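Local atomic coordinates of penicillin-binding protein 2B (PDB entry 2WAD), a protein that acts as a peptidoglycan transpeptidase, forming peptide cross-links between neighbouring glycan strands of the cell wall as part of the elongation machinery. Residues A[456-459]-A[465-468]; A[450-455]-A[510-515]; A[396-401]-A[479-484]; A[432-435]-A[441-444]. One frame throughout, in Å; residues are numbered along the deposited sequence.

Contact 1. Residues A[456-459]-A[465-468]; sequences MGQT and FVGT
Met456 reaches across to the backbone of Gly467 and Thr468. Its CB points at segment 465-468, but neither CB nor CG comes within touching range of it. The chain then runs on extended. Met456 SD packs on Phe512 CE2 at 3.8 Å, which ties this contact to helix 509-515. CE does the touching. Met456 CE sits 3.3 Å from Gly467 O, a close methyl-to-carbonyl approach, and 3.8 Å from Thr468 CA. Met456 CE is also 4.2 Å from Val466 CG1, so it touches both a valine branch and the passing backbone. The side chain also touches Phe509, Leu471 and Ala474.

Met456 is the first residue past the end of helix 445-455. A Schellman motif closes that helix: Gly457, with its positive phi of 78°, is the C-prime residue, and the backbone N of Gln458 returns to Leu453 O. The turn sends Gln458 off toward the second segment.

The first torsion of Gln458 sets CG beside its own backbone N (chi1 -66°), and the extended chain carries the amide over to Val466 and Gly467. Here the fit is poor. Gln458 OE1 is modelled only 3.0 Å from Val466 CG1, a doubtful, overly short contact. This oxygen is buried with no partner in the model. Gln458 NE2 is 3.4 Å from Gly467 N, but both are donors, so no hydrogen bond joins them. Val466 turns CG1 toward the amide (chi1 -173°), and it also packs on Leu453, Phe415 and Phe509.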
# COMPACT_ATOMS: atom_id res chain seq x y z
N MET A 456 -28.19 16.13 17.34
CA MET A 456 -27.78 16.88 18.53
C MET A 456 -29.00 17.11 19.44
O MET A 456 -28.94 17.91 20.37
CB MET A 456 -27.21 18.21 18.05
CG MET A 456 -26.12 18.81 18.88
SD MET A 456 -25.26 20.13 17.99
CE MET A 456 -24.78 21.07 19.41
N GLY A 457 -30.12 16.45 19.14
CA GLY A 457 -31.35 16.54 19.94
C GLY A 457 -32.20 17.79 19.75
O GLY A 457 -33.04 18.10 20.59
N GLN A 458 -32.02 18.51 18.64
CA GLN A 458 -32.74 19.78 18.48
C GLN A 458 -33.53 19.88 17.17
O GLN A 458 -33.27 19.17 16.21
CB GLN A 458 -31.79 20.96 18.67
CG GLN A 458 -31.26 21.07 20.11
CD GLN A 458 -30.25 22.18 20.32
OE1 GLN A 458 -29.68 22.70 19.37
NE2 GLN A 458 -30.02 22.54 21.58
N THR A 459 -34.51 20.78 17.14
CA THR A 459 -35.36 20.97 15.96
C THR A 459 -35.12 22.37 15.42
O THR A 459 -35.08 23.32 16.21
CB THR A 459 -36.83 20.79 16.36
OG1 THR A 459 -37.01 19.44 16.81
CG2 THR A 459 -37.77 21.02 15.20
N PHE A 465 -30.58 30.10 19.00
CA PHE A 465 -29.30 29.98 19.71
C PHE A 465 -29.14 28.48 19.94
O PHE A 465 -30.03 27.82 20.50
CB PHE A 465 -29.33 30.70 21.08
CG PHE A 465 -29.18 32.20 21.01
CD1 PHE A 465 -27.92 32.78 20.95
CD2 PHE A 465 -30.29 33.04 21.00
CE1 PHE A 465 -27.77 34.15 20.86
CE2 PHE A 465 -30.16 34.41 20.92
CZ PHE A 465 -28.90 34.96 20.86
N VAL A 466 -28.02 27.92 19.49
CA VAL A 466 -27.86 26.47 19.62
C VAL A 466 -27.15 26.05 20.91
O VAL A 466 -26.06 26.53 21.22
CB VAL A 466 -27.24 25.81 18.36
CG1 VAL A 466 -27.27 24.29 18.52
CG2 VAL A 466 -28.02 26.19 17.10
N GLY A 467 -27.79 25.16 21.66
CA GLY A 467 -27.19 24.55 22.85
C GLY A 467 -26.18 23.45 22.55
O GLY A 467 -26.47 22.53 21.78
N THR A 468 -24.99 23.54 23.14
CA THR A 468 -23.89 22.66 22.71
C THR A 468 -23.52 21.56 23.70
O THR A 468 -22.47 20.92 23.58
CB THR A 468 -22.64 23.46 22.35
OG1 THR A 468 -22.19 24.15 23.51
CG2 THR A 468 -22.93 24.44 21.21

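Contact 2. Residues A[450-455]-A[510-515]; sequences QTALGI and ANFITN. Unlike the reference sequence in segment 450-455: Ile455 (reference Leu). Unlike the reference sequence in segment 510-515: Phe512 (reference Tyr).
Ala452 meets the outer end of the Phe512 ring. Two parts of the alanine touch it, from different directions. The carbonyl oxygen comes in at the ring edge, in the ring plane: Ala452 O is 3.4 Å from Phe512 CZ and 3.6 Å from Phe512 CE2. The methyl stands well out of that plane, with Ala452 CB 3.7 Å from Phe512 CZ. Phe512 points at segment 450-455, with CG anti to its backbone N (chi1 166°), and this swings the ring out between the two helices. Leu453 N is a more distant neighbour of CE2.

Ile513 approaches by its tip. Its first bond runs past the other helix, but the two bent torsions of the chain bring Ile513 CD1 to 4.4 Å from Ala452 CB. The alanine methyl thus touches both an aromatic ring and an aliphatic chain.

The small alanine is consistent with the 6.7 Å between Ala452 CA and Ile513 CA. The axes of the two short segments approach to 9.5 Å, with 128° between their directions. Helix 471-484 packs beside this pair inside the transpeptidase domain: Leu471 and Ala474 touch Phe512, and Lys477 touches Ile455.

No hydrogen bond crosses between the segments. Contact rests on buried, mostly apolar surface, while each helix keeps its own backbone bonds. The edge approach puts ring hydrogens, which carry a slight positive charge, against a carbonyl oxygen, and this is probably mildly attractive.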
# COMPACT_ATOMS: atom_id res chain seq x y z
N GLN A 450 -30.28 20.22 8.83
CA GLN A 450 -31.40 19.92 9.72
C GLN A 450 -31.31 18.52 10.31
O GLN A 450 -31.51 18.34 11.49
CB GLN A 450 -32.74 20.13 8.99
CG GLN A 450 -33.11 21.59 8.82
CD GLN A 450 -34.39 21.80 8.02
OE1 GLN A 450 -35.43 22.16 8.58
NE2 GLN A 450 -34.32 21.61 6.69
N THR A 451 -30.95 17.52 9.51
CA THR A 451 -30.67 16.19 10.04
C THR A 451 -29.61 16.18 11.13
O THR A 451 -29.85 15.59 12.19
CB THR A 451 -30.26 15.18 8.95
OG1 THR A 451 -31.32 15.04 8.01
CG2 THR A 451 -29.98 13.82 9.57
N ALA A 452 -28.44 16.79 10.88
CA ALA A 452 -27.39 16.87 11.91
C ALA A 452 -27.85 17.58 13.20
O ALA A 452 -27.59 17.11 14.30
CB ALA A 452 -26.12 17.56 11.38
N LEU A 453 -28.47 18.75 13.08
CA LEU A 453 -29.00 19.40 14.28
C LEU A 453 -29.86 18.40 15.08
O LEU A 453 -29.83 18.39 16.31
CB LEU A 453 -29.80 20.65 13.91
CG LEU A 453 -30.35 21.48 15.08
CD1 LEU A 453 -29.22 22.19 15.80
CD2 LEU A 453 -31.39 22.47 14.60
N GLY A 454 -30.59 17.54 14.38
CA GLY A 454 -31.46 16.56 15.02
C GLY A 454 -30.72 15.44 15.73
O GLY A 454 -31.24 14.85 16.68
N ILE A 455 -29.53 15.10 15.27
CA ILE A 455 -28.68 14.16 16.01
C ILE A 455 -28.23 14.81 17.33
O ILE A 455 -27.92 14.12 18.30
CB ILE A 455 -27.48 13.75 15.16
CG1 ILE A 455 -27.96 13.03 13.88
CG2 ILE A 455 -26.53 12.86 15.94
CD1 ILE A 455 -26.85 12.83 12.85
N ALA A 510 -19.69 24.77 14.48
CA ALA A 510 -19.65 25.07 13.05
C ALA A 510 -18.98 23.93 12.27
O ALA A 510 -19.42 23.60 11.16
CB ALA A 510 -18.97 26.45 12.77
N ASN A 511 -17.95 23.33 12.86
CA ASN A 511 -17.28 22.17 12.27
C ASN A 511 -18.17 20.93 12.12
O ASN A 511 -18.15 20.26 11.09
CB ASN A 511 -16.04 21.78 13.08
CG ASN A 511 -14.96 22.88 13.15
OD1 ASN A 511 -14.82 23.75 12.26
ND2 ASN A 511 -14.18 22.81 14.22
N PHE A 512 -18.93 20.61 13.17
CA PHE A 512 -19.90 19.52 13.16
C PHE A 512 -20.87 19.71 12.00
O PHE A 512 -21.08 18.79 11.21
CB PHE A 512 -20.64 19.48 14.51
CG PHE A 512 -21.90 18.64 14.51
CD1 PHE A 512 -21.85 17.26 14.38
CD2 PHE A 512 -23.14 19.23 14.67
CE1 PHE A 512 -23.00 16.49 14.41
CE2 PHE A 512 -24.29 18.47 14.69
CZ PHE A 512 -24.24 17.10 14.55
N ILE A 513 -21.48 20.90 11.92
CA ILE A 513 -22.39 21.26 10.85
C ILE A 513 -21.75 21.09 9.46
O ILE A 513 -22.33 20.42 8.61
CB ILE A 513 -22.93 22.68 11.04
CG1 ILE A 513 -23.86 22.75 12.26
CG2 ILE A 513 -23.67 23.15 9.79
CD1 ILE A 513 -25.03 21.71 12.24
N THR A 514 -20.56 21.65 9.23
CA THR A 514 -19.90 21.48 7.93
C THR A 514 -19.52 20.03 7.64
O THR A 514 -19.48 19.63 6.47
CB THR A 514 -18.63 22.36 7.74
OG1 THR A 514 -17.73 22.16 8.84
CG2 THR A 514 -19.01 23.87 7.62
N ASN A 515 -19.20 19.25 8.67
CA ASN A 515 -18.88 17.83 8.46
C ASN A 515 -20.05 17.13 7.81
O ASN A 515 -19.87 16.23 6.99
CB ASN A 515 -18.47 17.15 9.79
CG ASN A 515 -17.48 16.01 9.59
OD1 ASN A 515 -16.70 15.99 8.63
ND2 ASN A 515 -17.47 15.08 10.54

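Contact 3. Residues A[396-401]-A[479-484]; sequences GWENGV and RSTFGE
Glu398 lays its carboxylate against Thr481 and Glu484 of helix 471-484. The tight part lies here. Thr481 OG1 donates to Glu398 OE2 at 2.7 Å; it meets the oxygen on its syn side, but 31° out of the carboxylate plane. The other oxygen, Glu398 OE1, lies 2.6 Å from Glu484 OE1. At this distance one of the two acids probably holds a proton. The carboxylate planes are 32° apart, and the two side chains come from opposite directions. Glu398 gets there with CG beside its backbone N (chi1 -57°) and an extended chain. Glu484 is steadied by its second oxygen, OE2, which accepts from the backbone N of Asn575.

Helix 389-398, which carries Glu398, starts just after the probable acylated serine, Ser386. A Schellman motif ends it: Gly400 has positive phi, and Val401 N bonds to Gly396 O. Asn399 is the first residue off the helix.

The Asn399 side is the looser one. Asn399 makes no direct contact with segment 479-484. Instead, a water bridges the gap: it accepts from Asn399 ND2 at 3.1 Å and donates to Thr481 OG1 at 3.3 Å. Asn399 ND2 also bonds to Ser395 O, one turn back, and Thr481 OG1 to the hydroxyl of Ser395. Glu398 and Asn399 are both partly open to solvent.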
# COMPACT_ATOMS: atom_id res chain seq x y z
N GLY A 396 -29.09 10.07 10.30
CA GLY A 396 -30.42 10.53 10.66
C GLY A 396 -31.40 9.39 10.94
O GLY A 396 -32.15 9.45 11.90
N TRP A 397 -31.40 8.36 10.10
CA TRP A 397 -32.22 7.18 10.35
C TRP A 397 -31.77 6.43 11.62
O TRP A 397 -32.62 6.06 12.42
CB TRP A 397 -32.21 6.24 9.14
CG TRP A 397 -33.00 6.75 7.97
CD1 TRP A 397 -34.22 7.37 8.01
CD2 TRP A 397 -32.64 6.68 6.59
NE1 TRP A 397 -34.64 7.69 6.76
CE2 TRP A 397 -33.68 7.29 5.86
CE3 TRP A 397 -31.53 6.17 5.90
CZ2 TRP A 397 -33.65 7.41 4.47
CZ3 TRP A 397 -31.49 6.30 4.51
CH2 TRP A 397 -32.55 6.92 3.82
N GLU A 398 -30.46 6.21 11.79
CA GLU A 398 -29.93 5.46 12.93
C GLU A 398 -30.25 6.06 14.28
O GLU A 398 -30.54 5.34 15.24
CB GLU A 398 -28.42 5.19 12.84
CG GLU A 398 -28.02 4.46 11.59
CD GLU A 398 -26.52 4.34 11.45
OE1 GLU A 398 -26.07 3.39 10.77
OE2 GLU A 398 -25.79 5.20 12.00
N ASN A 399 -30.21 7.39 14.34
CA ASN A 399 -30.39 8.11 15.59
C ASN A 399 -31.81 8.65 15.82
O ASN A 399 -32.01 9.54 16.63
CB ASN A 399 -29.31 9.20 15.68
CG ASN A 399 -27.93 8.60 15.80
OD1 ASN A 399 -27.53 8.20 16.89
ND2 ASN A 399 -27.21 8.48 14.68
N GLY A 400 -32.79 8.13 15.10
CA GLY A 400 -34.18 8.50 15.36
C GLY A 400 -34.58 9.90 14.92
O GLY A 400 -35.60 10.43 15.37
N VAL A 401 -33.81 10.51 14.03
CA VAL A 401 -34.12 11.86 13.58
C VAL A 401 -35.08 11.86 12.38
O VAL A 401 -35.92 12.74 12.25
CB VAL A 401 -32.82 12.61 13.21
CG1 VAL A 401 -33.13 14.04 12.80
CG2 VAL A 401 -31.89 12.58 14.42
N ARG A 479 -19.73 10.73 12.99
CA ARG A 479 -18.48 10.11 12.56
C ARG A 479 -18.52 8.59 12.65
O ARG A 479 -17.83 7.86 11.91
CB ARG A 479 -17.27 10.66 13.34
CG ARG A 479 -16.89 12.12 13.08
CD ARG A 479 -15.67 12.52 13.91
NE ARG A 479 -14.96 13.66 13.33
CZ ARG A 479 -14.19 14.51 14.01
NH1 ARG A 479 -14.00 14.36 15.32
NH2 ARG A 479 -13.59 15.51 13.37
N SER A 480 -19.36 8.09 13.54
CA SER A 480 -19.55 6.65 13.63
C SER A 480 -20.28 6.09 12.42
O SER A 480 -19.86 5.08 11.84
CB SER A 480 -20.20 6.26 14.97
OG SER A 480 -20.82 4.98 14.90
N THR A 481 -21.38 6.73 12.05
CA THR A 481 -21.99 6.38 10.76
C THR A 481 -21.03 6.51 9.58
O THR A 481 -20.93 5.60 8.76
CB THR A 481 -23.24 7.23 10.45
OG1 THR A 481 -24.08 7.23 11.61
CG2 THR A 481 -23.98 6.64 9.25
N PHE A 482 -20.37 7.66 9.43
CA PHE A 482 -19.33 7.81 8.40
C PHE A 482 -18.34 6.63 8.38
O PHE A 482 -18.10 6.04 7.32
CB PHE A 482 -18.58 9.13 8.62
CG PHE A 482 -19.39 10.37 8.26
CD1 PHE A 482 -20.52 10.29 7.46
CD2 PHE A 482 -18.99 11.62 8.70
CE1 PHE A 482 -21.26 11.43 7.13
CE2 PHE A 482 -19.70 12.77 8.33
CZ PHE A 482 -20.85 12.68 7.56
N GLY A 483 -17.79 6.26 9.54
CA GLY A 483 -16.93 5.08 9.68
C GLY A 483 -17.55 3.77 9.22
O GLY A 483 -16.84 2.91 8.68
N GLU A 484 -18.86 3.61 9.36
CA GLU A 484 -19.54 2.43 8.81
C GLU A 484 -19.39 2.28 7.29
O GLU A 484 -19.60 1.19 6.74
CB GLU A 484 -21.03 2.45 9.14
CG GLU A 484 -21.36 2.21 10.61
CD GLU A 484 -22.86 2.15 10.81
OE1 GLU A 484 -23.50 3.21 10.92
OE2 GLU A 484 -23.43 1.04 10.82
O HOH W 1 -24.34 7.25 14.86

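Contact 4. Residues A[432-435]-A[441-444]; sequences FPIT and EYSS
Ile434 packs its tip against Tyr442 and Ser444. These are apolar contacts. Ile434 CD1 is 3.5 Å from Tyr442 CD2, and the side chains run alongside one another, pointing opposite ways. Ile434 CD1 also rests 3.7 Å from Ser444 CB. Ile434 reaches this spot because CG1 is anti to its backbone N (chi1 -163°) and the chain stays extended. Phe432 adds a lighter touch, with Phe432 CE2 4.4 Å from Tyr442 CE2.

Polar bonds run outward, and none joins the two segments. Ser444 OG bonds to Asp410 OD2 and caps the next helix at Tyr447 N. Ser443 OG bonds to the hydroxyl of Ser386, the probable acylated serine, and to Lys615 NZ, while Ser443 O accepts from Lys389 NZ. This is consistent with Ser443 being the serine of the SxN motif of penicillin-binding proteins.

Ser443 has positive phi (62°) and is the C-prime residue of a Schellman motif that ends helix 436-442. Strand 432-434 leads into that helix and pairs antiparallel with strand 408-410; Ser444 is the N-cap of helix 445-455.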
# COMPACT_ATOMS: atom_id res chain seq x y z
N PHE A 432 -39.00 25.40 -0.09
CA PHE A 432 -39.88 24.40 -0.66
C PHE A 432 -39.68 23.05 0.03
O PHE A 432 -38.63 22.78 0.61
CB PHE A 432 -39.65 24.28 -2.18
CG PHE A 432 -38.24 23.95 -2.55
CD1 PHE A 432 -37.33 24.96 -2.86
CD2 PHE A 432 -37.79 22.63 -2.57
CE1 PHE A 432 -36.01 24.68 -3.18
CE2 PHE A 432 -36.47 22.33 -2.90
CZ PHE A 432 -35.57 23.36 -3.18
N PRO A 433 -40.71 22.21 -0.02
CA PRO A 433 -40.63 20.87 0.55
C PRO A 433 -39.71 19.98 -0.29
O PRO A 433 -39.62 20.15 -1.51
CB PRO A 433 -42.07 20.37 0.52
CG PRO A 433 -42.72 21.16 -0.58
CD PRO A 433 -41.99 22.47 -0.71
N ILE A 434 -39.02 19.07 0.40
CA ILE A 434 -38.02 18.19 -0.20
C ILE A 434 -37.96 16.86 0.58
O ILE A 434 -37.84 16.85 1.80
CB ILE A 434 -36.64 18.92 -0.30
CG1 ILE A 434 -35.72 18.20 -1.26
CG2 ILE A 434 -35.94 19.06 1.06
CD1 ILE A 434 -34.43 18.98 -1.55
N THR A 435 -38.08 15.74 -0.13
CA THR A 435 -37.91 14.40 0.44
C THR A 435 -36.44 13.99 0.50
O THR A 435 -35.54 14.72 0.07
CB THR A 435 -38.63 13.33 -0.41
OG1 THR A 435 -38.02 13.24 -1.71
CG2 THR A 435 -40.15 13.60 -0.52
N GLU A 441 -30.95 14.10 -4.90
CA GLU A 441 -31.04 14.52 -6.31
C GLU A 441 -30.53 15.95 -6.54
O GLU A 441 -29.78 16.18 -7.50
CB GLU A 441 -32.45 14.36 -6.87
CG GLU A 441 -32.61 14.81 -8.32
CD GLU A 441 -34.03 14.60 -8.87
OE1 GLU A 441 -34.90 14.08 -8.14
OE2 GLU A 441 -34.28 14.96 -10.04
N TYR A 442 -30.90 16.85 -5.62
CA TYR A 442 -30.55 18.27 -5.70
C TYR A 442 -29.30 18.69 -4.94
O TYR A 442 -28.81 19.81 -5.09
CB TYR A 442 -31.70 19.14 -5.20
CG TYR A 442 -33.07 18.81 -5.73
CD1 TYR A 442 -33.24 18.17 -6.95
CD2 TYR A 442 -34.21 19.18 -5.02
CE1 TYR A 442 -34.52 17.87 -7.43
CE2 TYR A 442 -35.48 18.90 -5.50
CZ TYR A 442 -35.63 18.24 -6.69
OH TYR A 442 -36.92 17.96 -7.13
N SER A 443 -28.79 17.78 -4.12
CA SER A 443 -27.65 18.07 -3.25
C SER A 443 -28.00 19.17 -2.26
O SER A 443 -27.26 20.14 -2.10
CB SER A 443 -26.38 18.41 -4.04
OG SER A 443 -25.20 18.15 -3.28
N SER A 444 -29.14 19.01 -1.59
CA SER A 444 -29.60 20.00 -0.63
C SER A 444 -28.74 20.02 0.62
O SER A 444 -28.62 19.00 1.32
CB SER A 444 -31.05 19.67 -0.23
OG SER A 444 -31.40 20.39 0.93

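In the fold
From the N terminus, contact 3 opens first, at the end of helix 389-398, and closes at helix 471-484. Contact 4 is nested inside that loop and is complete before helix 445-455 gets under way. Contact 2 opens on that helix and closes at helix 509-515, so it crosses contact 3. Contact 1 closes a short loop between helices 445-455 and 471-484, nested within both contact 2 and contact 3. Contacts 1 and 2 touch, and Val401 of contact 3 packs on Gly454 of contact 2. Contact 4 touches none of the others; its centre is about 17 Å from that of contact 2. Together they tie helices, a loop and a short strand of the transpeptidase domain.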